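Side-chain contacts in glucanase (Klebsiella pneumoniae, PDB 5GY3), which probably cuts internal beta-1,4-glucosidic bonds in cellulose and related beta-glucans, as an endoglucanase of glycosyl hydrolase family 8: residues 89-94 / 222-227; 118-123 / 167-172. All coordinates share one frame; numbering follows the deposited sequence.

Contact 1: 89-94 / 222-227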
ATOM      1  N   ASP A  89      -0.572   5.407   6.785  1.00  8.49           N
ATOM      2  CA  ASP A  89      -1.624   5.687   7.765  1.00 10.29           C
ATOM      3  C   ASP A  89      -2.803   4.741   7.586  1.00  8.50           C
ATOM      4  O   ASP A  89      -3.389   4.268   8.568  1.00  8.42           O
ATOM      5  CB  ASP A  89      -2.156   7.119   7.634  1.00  8.06           C
ATOM      6  CG  ASP A  89      -1.075   8.192   7.666  1.00 12.38           C
ATOM      7  OD1 ASP A  89      -0.120   8.102   8.466  1.00 11.80           O
ATOM      8  OD2 ASP A  89      -1.227   9.166   6.898  1.00 11.97           O
ATOM      9  N   THR A  90      -3.196   4.505   6.335  1.00  6.75           N
ATOM     10  CA  THR A  90      -4.322   3.622   6.049  1.00  7.12           C
ATOM     11  C   THR A  90      -4.040   2.201   6.515  1.00  8.86           C
ATOM     12  O   THR A  90      -4.901   1.551   7.127  1.00  7.86           O
ATOM     13  CB  THR A  90      -4.608   3.641   4.543  1.00  8.05           C
ATOM     14  OG1 THR A  90      -5.022   4.953   4.144  1.00  6.09           O
ATOM     15  CG2 THR A  90      -5.669   2.630   4.169  1.00  5.76           C
ATOM     16  N   LEU A  91      -2.844   1.687   6.199  1.00  6.65           N
ATOM     17  CA  LEU A  91      -2.501   0.313   6.554  1.00  9.07           C
ATOM     18  C   LEU A  91      -2.512   0.120   8.060  1.00  8.21           C
ATOM     19  O   LEU A  91      -2.990  -0.910   8.562  1.00  8.39           O
ATOM     20  CB  LEU A  91      -1.124  -0.034   5.992  1.00  6.95           C
ATOM     21  CG  LEU A  91      -1.061  -0.106   4.466  1.00 11.70           C
ATOM     22  CD1 LEU A  91       0.388  -0.046   4.003  1.00 12.46           C
ATOM     23  CD2 LEU A  91      -1.742  -1.372   3.980  1.00  9.84           C
ATOM     24  N   ILE A  92      -1.984   1.107   8.790  1.00  7.25           N
ATOM     25  CA  ILE A  92      -1.988   1.071  10.252  1.00 10.50           C
ATOM     26  C   ILE A  92      -3.418   1.046  10.779  1.00 10.71           C
ATOM     27  O   ILE A  92      -3.763   0.234  11.645  1.00  7.81           O
ATOM     28  CB  ILE A  92      -1.194   2.265  10.817  1.00 10.93           C
ATOM     29  CG1 ILE A  92       0.307   2.108  10.514  1.00  9.48           C
ATOM     30  CG2 ILE A  92      -1.451   2.416  12.321  1.00  9.61           C
ATOM     31  CD1 ILE A  92       1.139   3.427  10.623  1.00  9.48           C
ATOM     32  N   ALA A  93      -4.273   1.943  10.269  1.00  8.79           N
ATOM     33  CA  ALA A  93      -5.652   1.986  10.749  1.00  7.57           C
ATOM     34  C   ALA A  93      -6.390   0.701  10.403  1.00  7.18           C
ATOM     35  O   ALA A  93      -7.248   0.240  11.166  1.00  7.19           O
ATOM     36  CB  ALA A  93      -6.387   3.194  10.162  1.00  7.68           C
ATOM     37  N   TRP A  94      -6.100   0.140   9.232  1.00  5.68           N
ATOM     38  CA  TRP A  94      -6.733  -1.104   8.806  1.00  8.03           C
ATOM     39  C   TRP A  94      -6.290  -2.264   9.685  1.00  9.04           C
ATOM     40  O   TRP A  94      -7.117  -3.076  10.121  1.00  7.98           O
ATOM     41  CB  TRP A  94      -6.377  -1.361   7.337  1.00  7.26           C
ATOM     42  CG  TRP A  94      -7.094  -2.491   6.695  1.00  7.75           C
ATOM     43  CD1 TRP A  94      -8.301  -3.034   7.057  1.00  9.09           C
ATOM     44  CD2 TRP A  94      -6.657  -3.212   5.546  1.00  7.74           C
ATOM     45  NE1 TRP A  94      -8.636  -4.053   6.196  1.00  8.20           N
ATOM     46  CE2 TRP A  94      -7.643  -4.179   5.257  1.00  8.52           C
ATOM     47  CE3 TRP A  94      -5.524  -3.132   4.724  1.00  7.74           C
ATOM     48  CZ2 TRP A  94      -7.521  -5.071   4.195  1.00  9.67           C
ATOM     49  CZ3 TRP A  94      -5.416  -4.011   3.655  1.00  8.04           C
ATOM     50  CH2 TRP A  94      -6.413  -4.959   3.397  1.00 10.34           C
ATOM     51  N   PRO A 222      -2.755  -4.145  -8.550  1.00  6.67           N
ATOM     52  CA  PRO A 222      -3.474  -5.411  -8.749  1.00  7.95           C
ATOM     53  C   PRO A 222      -3.567  -6.240  -7.486  1.00  5.13           C
ATOM     54  O   PRO A 222      -4.535  -6.995  -7.314  1.00  6.53           O
ATOM     55  CB  PRO A 222      -2.659  -6.117  -9.841  1.00  6.98           C
ATOM     56  CG  PRO A 222      -1.302  -5.462  -9.796  1.00  5.79           C
ATOM     57  CD  PRO A 222      -1.577  -4.037  -9.434  1.00  5.40           C
ATOM     58  N   LEU A 223      -2.587  -6.128  -6.590  1.00  5.76           N
ATOM     59  CA  LEU A 223      -2.726  -6.739  -5.277  1.00  5.73           C
ATOM     60  C   LEU A 223      -3.961  -6.206  -4.561  1.00  7.59           C
ATOM     61  O   LEU A 223      -4.807  -6.981  -4.107  1.00  8.40           O
ATOM     62  CB  LEU A 223      -1.470  -6.489  -4.444  1.00  7.32           C
ATOM     63  CG  LEU A 223      -1.565  -6.767  -2.939  1.00  7.05           C
ATOM     64  CD1 LEU A 223      -1.821  -8.255  -2.641  1.00  9.47           C
ATOM     65  CD2 LEU A 223      -0.278  -6.310  -2.272  1.00  8.40           C
ATOM     66  N   TYR A 224      -4.095  -4.878  -4.459  1.00  6.16           N
ATOM     67  CA  TYR A 224      -5.241  -4.348  -3.717  1.00  5.93           C
ATOM     68  C   TYR A 224      -6.555  -4.606  -4.451  1.00  9.90           C
ATOM     69  O   TYR A 224      -7.584  -4.864  -3.810  1.00  9.25           O
ATOM     70  CB  TYR A 224      -5.058  -2.854  -3.455  1.00  5.59           C
ATOM     71  CG  TYR A 224      -3.912  -2.510  -2.539  1.00  6.85           C
ATOM     72  CD1 TYR A 224      -3.610  -3.288  -1.427  1.00  7.33           C
ATOM     73  CD2 TYR A 224      -3.127  -1.384  -2.788  1.00  7.45           C
ATOM     74  CE1 TYR A 224      -2.545  -2.943  -0.579  1.00  8.30           C
ATOM     75  CE2 TYR A 224      -2.075  -1.043  -1.961  1.00  7.67           C
ATOM     76  CZ  TYR A 224      -1.784  -1.822  -0.861  1.00  9.46           C
ATOM     77  OH  TYR A 224      -0.730  -1.452  -0.042  1.00  8.12           O
ATOM     78  N   LEU A 225      -6.538  -4.571  -5.787  1.00  5.88           N
ATOM     79  CA  LEU A 225      -7.743  -4.884  -6.553  1.00  8.06           C
ATOM     80  C   LEU A 225      -8.181  -6.324  -6.330  1.00  8.77           C
ATOM     81  O   LEU A 225      -9.365  -6.601  -6.104  1.00 10.43           O
ATOM     82  CB  LEU A 225      -7.499  -4.650  -8.045  1.00  7.04           C
ATOM     83  CG  LEU A 225      -7.423  -3.209  -8.545  1.00  6.18           C
ATOM     84  CD1 LEU A 225      -7.000  -3.201 -10.018  1.00  6.48           C
ATOM     85  CD2 LEU A 225      -8.761  -2.486  -8.354  1.00  9.48           C
ATOM     86  N   SER A 226      -7.244  -7.261  -6.455  1.00  8.44           N
ATOM     87  CA  SER A 226      -7.588  -8.660  -6.256  1.00 10.07           C
ATOM     88  C   SER A 226      -7.971  -8.937  -4.804  1.00 11.66           C
ATOM     89  O   SER A 226      -8.827  -9.789  -4.542  1.00 11.68           O
ATOM     90  CB  SER A 226      -6.420  -9.541  -6.686  1.00 10.79           C
ATOM     91  OG  SER A 226      -6.801 -10.893  -6.559  1.00 18.30           O
ATOM     92  N   TRP A 227      -7.358  -8.224  -3.856  1.00  7.62           N
ATOM     93  CA  TRP A 227      -7.710  -8.377  -2.445  1.00 10.04           C
ATOM     94  C   TRP A 227      -9.169  -7.997  -2.212  1.00 11.94           C
ATOM     95  O   TRP A 227      -9.911  -8.701  -1.510  1.00 12.39           O
ATOM     96  CB  TRP A 227      -6.769  -7.498  -1.617  1.00  8.15           C
ATOM     97  CG  TRP A 227      -6.598  -7.837  -0.176  1.00 10.52           C
ATOM     98  CD1 TRP A 227      -7.508  -8.430   0.665  1.00 10.20           C
ATOM     99  CD2 TRP A 227      -5.419  -7.607   0.603  1.00  9.89           C
ATOM    100  NE1 TRP A 227      -6.958  -8.576   1.922  1.00  9.72           N
ATOM    101  CE2 TRP A 227      -5.679  -8.077   1.908  1.00  9.02           C
ATOM    102  CE3 TRP A 227      -4.164  -7.045   0.323  1.00  9.70           C
ATOM    103  CZ2 TRP A 227      -4.733  -8.005   2.928  1.00 11.57           C
ATOM    104  CZ3 TRP A 227      -3.228  -6.978   1.340  1.00 10.86           C
ATOM    105  CH2 TRP A 227      -3.515  -7.451   2.623  1.00 11.55           C
TER

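Contact 2: 118-123 / 167-172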
ATOM      1  N   SER A 118      -9.090  11.133  10.800  1.00  9.47           N
ATOM      2  CA  SER A 118      -8.003  12.020  10.383  1.00  9.15           C
ATOM      3  C   SER A 118      -7.725  11.904   8.888  1.00  8.44           C
ATOM      4  O   SER A 118      -7.435  12.906   8.223  1.00 11.94           O
ATOM      5  CB  SER A 118      -6.728  11.708  11.173  1.00 10.97           C
ATOM      6  OG  SER A 118      -6.813  12.190  12.500  1.00 10.47           O
ATOM      7  N   LEU A 119      -7.780  10.693   8.344  1.00  7.57           N
ATOM      8  CA  LEU A 119      -7.566  10.542   6.911  1.00  7.79           C
ATOM      9  C   LEU A 119      -8.615  11.310   6.111  1.00  9.25           C
ATOM     10  O   LEU A 119      -8.282  12.003   5.149  1.00  8.32           O
ATOM     11  CB  LEU A 119      -7.560   9.066   6.534  1.00  8.21           C
ATOM     12  CG  LEU A 119      -6.267   8.328   6.879  1.00  7.65           C
ATOM     13  CD1 LEU A 119      -6.513   6.831   6.778  1.00  8.91           C
ATOM     14  CD2 LEU A 119      -5.155   8.754   5.915  1.00 11.50           C
ATOM     15  N   LEU A 120      -9.894  11.186   6.484  1.00  8.37           N
ATOM     16  CA  LEU A 120     -10.921  11.921   5.750  1.00 10.28           C
ATOM     17  C   LEU A 120     -10.743  13.427   5.915  1.00 10.02           C
ATOM     18  O   LEU A 120     -10.893  14.189   4.948  1.00 10.46           O
ATOM     19  CB  LEU A 120     -12.320  11.502   6.211  1.00 10.03           C
ATOM     20  CG  LEU A 120     -12.694  10.051   5.911  1.00  8.25           C
ATOM     21  CD1 LEU A 120     -14.080   9.741   6.483  1.00  8.17           C
ATOM     22  CD2 LEU A 120     -12.629   9.746   4.413  1.00  7.59           C
ATOM     23  N   LYS A 121     -10.416  13.875   7.129  1.00  7.35           N
ATOM     24  CA  LYS A 121     -10.368  15.311   7.376  1.00  9.93           C
ATOM     25  C   LYS A 121      -9.181  15.971   6.673  1.00 11.62           C
ATOM     26  O   LYS A 121      -9.322  17.053   6.090  1.00  9.88           O
ATOM     27  CB  LYS A 121     -10.314  15.580   8.875  1.00  9.86           C
ATOM     28  CG  LYS A 121     -10.193  17.052   9.212  1.00 15.42           C
ATOM     29  CD  LYS A 121     -10.302  17.286  10.700  1.00 15.29           C
ATOM     30  CE  LYS A 121     -10.183  18.777  10.998  1.00 21.13           C
ATOM     31  NZ  LYS A 121     -10.215  19.027  12.457  1.00 27.79           N
ATOM     32  N   TYR A 122      -8.009  15.334   6.702  1.00 11.06           N
ATOM     33  CA  TYR A 122      -6.775  15.983   6.270  1.00 10.82           C
ATOM     34  C   TYR A 122      -6.210  15.516   4.938  1.00 10.61           C
ATOM     35  O   TYR A 122      -5.389  16.239   4.361  1.00  8.57           O
ATOM     36  CB  TYR A 122      -5.685  15.795   7.328  1.00 10.40           C
ATOM     37  CG  TYR A 122      -6.022  16.458   8.630  1.00 10.24           C
ATOM     38  CD1 TYR A 122      -5.850  17.830   8.800  1.00 13.47           C
ATOM     39  CD2 TYR A 122      -6.502  15.716   9.701  1.00 10.64           C
ATOM     40  CE1 TYR A 122      -6.161  18.440  10.006  1.00 14.79           C
ATOM     41  CE2 TYR A 122      -6.813  16.315  10.905  1.00 13.58           C
ATOM     42  CZ  TYR A 122      -6.639  17.674  11.052  1.00 16.74           C
ATOM     43  OH  TYR A 122      -6.950  18.253  12.257  1.00 19.11           O
ATOM     44  N   THR A 123      -6.568  14.327   4.448  1.00  9.09           N
ATOM     45  CA  THR A 123      -5.976  13.850   3.201  1.00 10.60           C
ATOM     46  C   THR A 123      -6.960  13.733   2.045  1.00  9.94           C
ATOM     47  O   THR A 123      -6.522  13.579   0.897  1.00 10.44           O
ATOM     48  CB  THR A 123      -5.282  12.481   3.384  1.00 10.37           C
ATOM     49  OG1 THR A 123      -6.255  11.422   3.394  1.00 11.08           O
ATOM     50  CG2 THR A 123      -4.460  12.443   4.671  1.00 10.32           C
ATOM     51  N   LEU A 167     -19.606   5.504   6.725  1.00  6.58           N
ATOM     52  CA  LEU A 167     -19.841   4.611   5.590  1.00  7.33           C
ATOM     53  C   LEU A 167     -19.963   5.374   4.275  1.00  7.21           C
ATOM     54  O   LEU A 167     -19.341   5.010   3.267  1.00  8.13           O
ATOM     55  CB  LEU A 167     -21.098   3.774   5.847  1.00  8.75           C
ATOM     56  CG  LEU A 167     -21.543   2.816   4.740  1.00 11.06           C
ATOM     57  CD1 LEU A 167     -22.216   1.610   5.365  1.00 10.02           C
ATOM     58  CD2 LEU A 167     -22.498   3.486   3.763  1.00  9.12           C
ATOM     59  N   THR A 168     -20.795   6.419   4.250  1.00  5.12           N
ATOM     60  CA  THR A 168     -21.032   7.119   2.990  1.00  6.53           C
ATOM     61  C   THR A 168     -19.749   7.734   2.436  1.00  7.79           C
ATOM     62  O   THR A 168     -19.471   7.625   1.232  1.00  6.62           O
ATOM     63  CB  THR A 168     -22.101   8.192   3.181  1.00  7.77           C
ATOM     64  OG1 THR A 168     -23.256   7.593   3.786  1.00  7.84           O
ATOM     65  CG2 THR A 168     -22.480   8.793   1.828  1.00  7.31           C
ATOM     66  N   ALA A 169     -18.951   8.383   3.293  1.00  5.50           N
ATOM     67  CA  ALA A 169     -17.741   9.041   2.794  1.00  6.93           C
ATOM     68  C   ALA A 169     -16.725   8.026   2.272  1.00  5.68           C
ATOM     69  O   ALA A 169     -16.068   8.257   1.242  1.00  7.16           O
ATOM     70  CB  ALA A 169     -17.113   9.905   3.896  1.00  6.81           C
ATOM     71  N   TRP A 170     -16.559   6.904   2.976  1.00  7.21           N
ATOM     72  CA  TRP A 170     -15.592   5.905   2.519  1.00  7.93           C
ATOM     73  C   TRP A 170     -16.088   5.204   1.264  1.00 10.00           C
ATOM     74  O   TRP A 170     -15.295   4.881   0.368  1.00 10.37           O
ATOM     75  CB  TRP A 170     -15.300   4.885   3.627  1.00  5.10           C
ATOM     76  CG  TRP A 170     -14.362   5.422   4.668  1.00  7.43           C
ATOM     77  CD1 TRP A 170     -14.663   5.728   5.978  1.00  6.75           C
ATOM     78  CD2 TRP A 170     -12.986   5.767   4.484  1.00  7.57           C
ATOM     79  NE1 TRP A 170     -13.544   6.233   6.615  1.00  6.67           N
ATOM     80  CE2 TRP A 170     -12.503   6.261   5.723  1.00  6.75           C
ATOM     81  CE3 TRP A 170     -12.109   5.701   3.393  1.00  8.67           C
ATOM     82  CZ2 TRP A 170     -11.184   6.686   5.895  1.00  7.03           C
ATOM     83  CZ3 TRP A 170     -10.785   6.116   3.577  1.00  6.92           C
ATOM     84  CH2 TRP A 170     -10.347   6.615   4.811  1.00  6.42           C
ATOM     85  N   ARG A 171     -17.397   4.965   1.178  1.00  7.55           N
ATOM     86  CA  ARG A 171     -17.948   4.356  -0.026  1.00  7.74           C
ATOM     87  C   ARG A 171     -17.791   5.279  -1.229  1.00 11.28           C
ATOM     88  O   ARG A 171     -17.455   4.825  -2.331  1.00  9.36           O
ATOM     89  CB  ARG A 171     -19.419   3.998   0.191  1.00 11.90           C
ATOM     90  CG  ARG A 171     -19.616   2.719   0.964  1.00 16.22           C
ATOM     91  CD  ARG A 171     -20.982   2.127   0.661  1.00 21.26           C
ATOM     92  NE  ARG A 171     -21.231   0.921   1.436  1.00 21.35           N
ATOM     93  CZ  ARG A 171     -22.416   0.325   1.508  1.00 25.00           C
ATOM     94  NH1 ARG A 171     -23.457   0.822   0.850  1.00 22.41           N
ATOM     95  NH2 ARG A 171     -22.561  -0.763   2.247  1.00 31.53           N
ATOM     96  N   THR A 172     -18.021   6.579  -1.036  1.00  8.92           N
ATOM     97  CA  THR A 172     -17.809   7.529  -2.124  1.00  8.60           C
ATOM     98  C   THR A 172     -16.348   7.562  -2.548  1.00  7.27           C
ATOM     99  O   THR A 172     -16.042   7.607  -3.747  1.00  6.55           O
ATOM    100  CB  THR A 172     -18.283   8.916  -1.697  1.00  9.12           C
ATOM    101  OG1 THR A 172     -19.716   8.920  -1.617  1.00  9.88           O
ATOM    102  CG2 THR A 172     -17.814   9.993  -2.695  1.00  8.99           C
TER

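Contact 1: 89-94 / 222-227
W94 and W227 reach toward each other from two helices whose backbones stay well apart, and long side chains, chiefly the two indoles, span the gap. The nearest CA atoms, those of L91 and Y224, are still 11.6 Å from each other. In both tryptophans CG lies anti to the backbone N (chi1 -172° in W94, -159° in W227), which sends the two indoles out from opposite directions until the benzo end of W94 comes over a face of W227. CH2 of W94 rests 3.5 Å above that face, displaced toward the rim, and is equally close, 3.5 Å, to CE2 and CZ2 of W227. With the planes of the two six-membered rings inclined at 53° and their centroids 4.9 Å apart, the rings meet at a slant, W94 leaning one corner onto W227. A hydrogen bond from W227 NE1 to the carboxylate of D308 provides for the buried indole N-H and helps fix the rotation of the ring that receives W94.

One helical turn earlier on each side, L91 and Y224 make a smaller contact, meeting at about a right angle. CD2 of L91 approaches OH of Y224 to 4.1 Å, a loose packing contact, and I154 touches both side chains. L37 of helix 29-41 packs against L91 and W94, and A157 and A160 of helix 155-164 border W94. The side chain of L91 lies about 5 Å from that of D87, the predicted nucleophile, which places this end of the contact close to the probable catalytic site. Buried aromatic and aliphatic bridging between well-separated helices here fills the interior of the (alpha/alpha)6 barrel of family 8 glycosidases.

Contact 2: 118-123 / 167-172
L120 lays its isobutyl group over one face of the W170 indole, a CH-pi contact that joins two helices of the (alpha/alpha)6 barrel. CD2 of L120 sits 3.7 Å from the centroid of the six-membered ring of W170, only 12° off the ring normal. The other methyl, CD1, reaches the pyrrole side, 3.6 Å from W170 NE1, and also packs against A169 CB at 4.0 Å. A chi1 of -65° puts CG of L120 anti to the carbonyl carbon and directs this branch point at the indole, 3.7 Å from W170 CZ2. L119 approaches differently: its CB stands 4.1 Å from W170 CH2 at the ring edge, near the ring plane. The short helical segments cross at 60°, their axes 11.5 Å apart at closest approach, and the flat indole occupies part of that gap. F161 meets W170 edge-to-face and W158 adds a tilted ring, so the tryptophan belongs to an aromatic cluster with helix 155-164. On helix 106-123, the carbonyl O of L119 accepts two bonds from one residue: T123 OG1 at 2.7 Å and T123 N at 3.0 Å arrive from opposite faces of the carbonyl plane.

Overall arrangement
From the N terminus, the chain first supplies residues 89-94 on helix 86-103, then turns directly into helix 106-123, which carries residues 118-123. Contact 2 closes the shorter loop when residues 167-172 arrive at the start of helix 167-183. The longer loop closes only at 222-227, on helix 220-228, so contact 1 encloses contact 2 along the chain and the two do not cross. Their centres lie 15 Å apart, contact 1 deep in the barrel and contact 2 farther out. L119 of contact 2 packs on the 89-94 segment: its CD1 lies 3.6 Å from T90 OG1 and its CD2 3.8 Å from D89 CB.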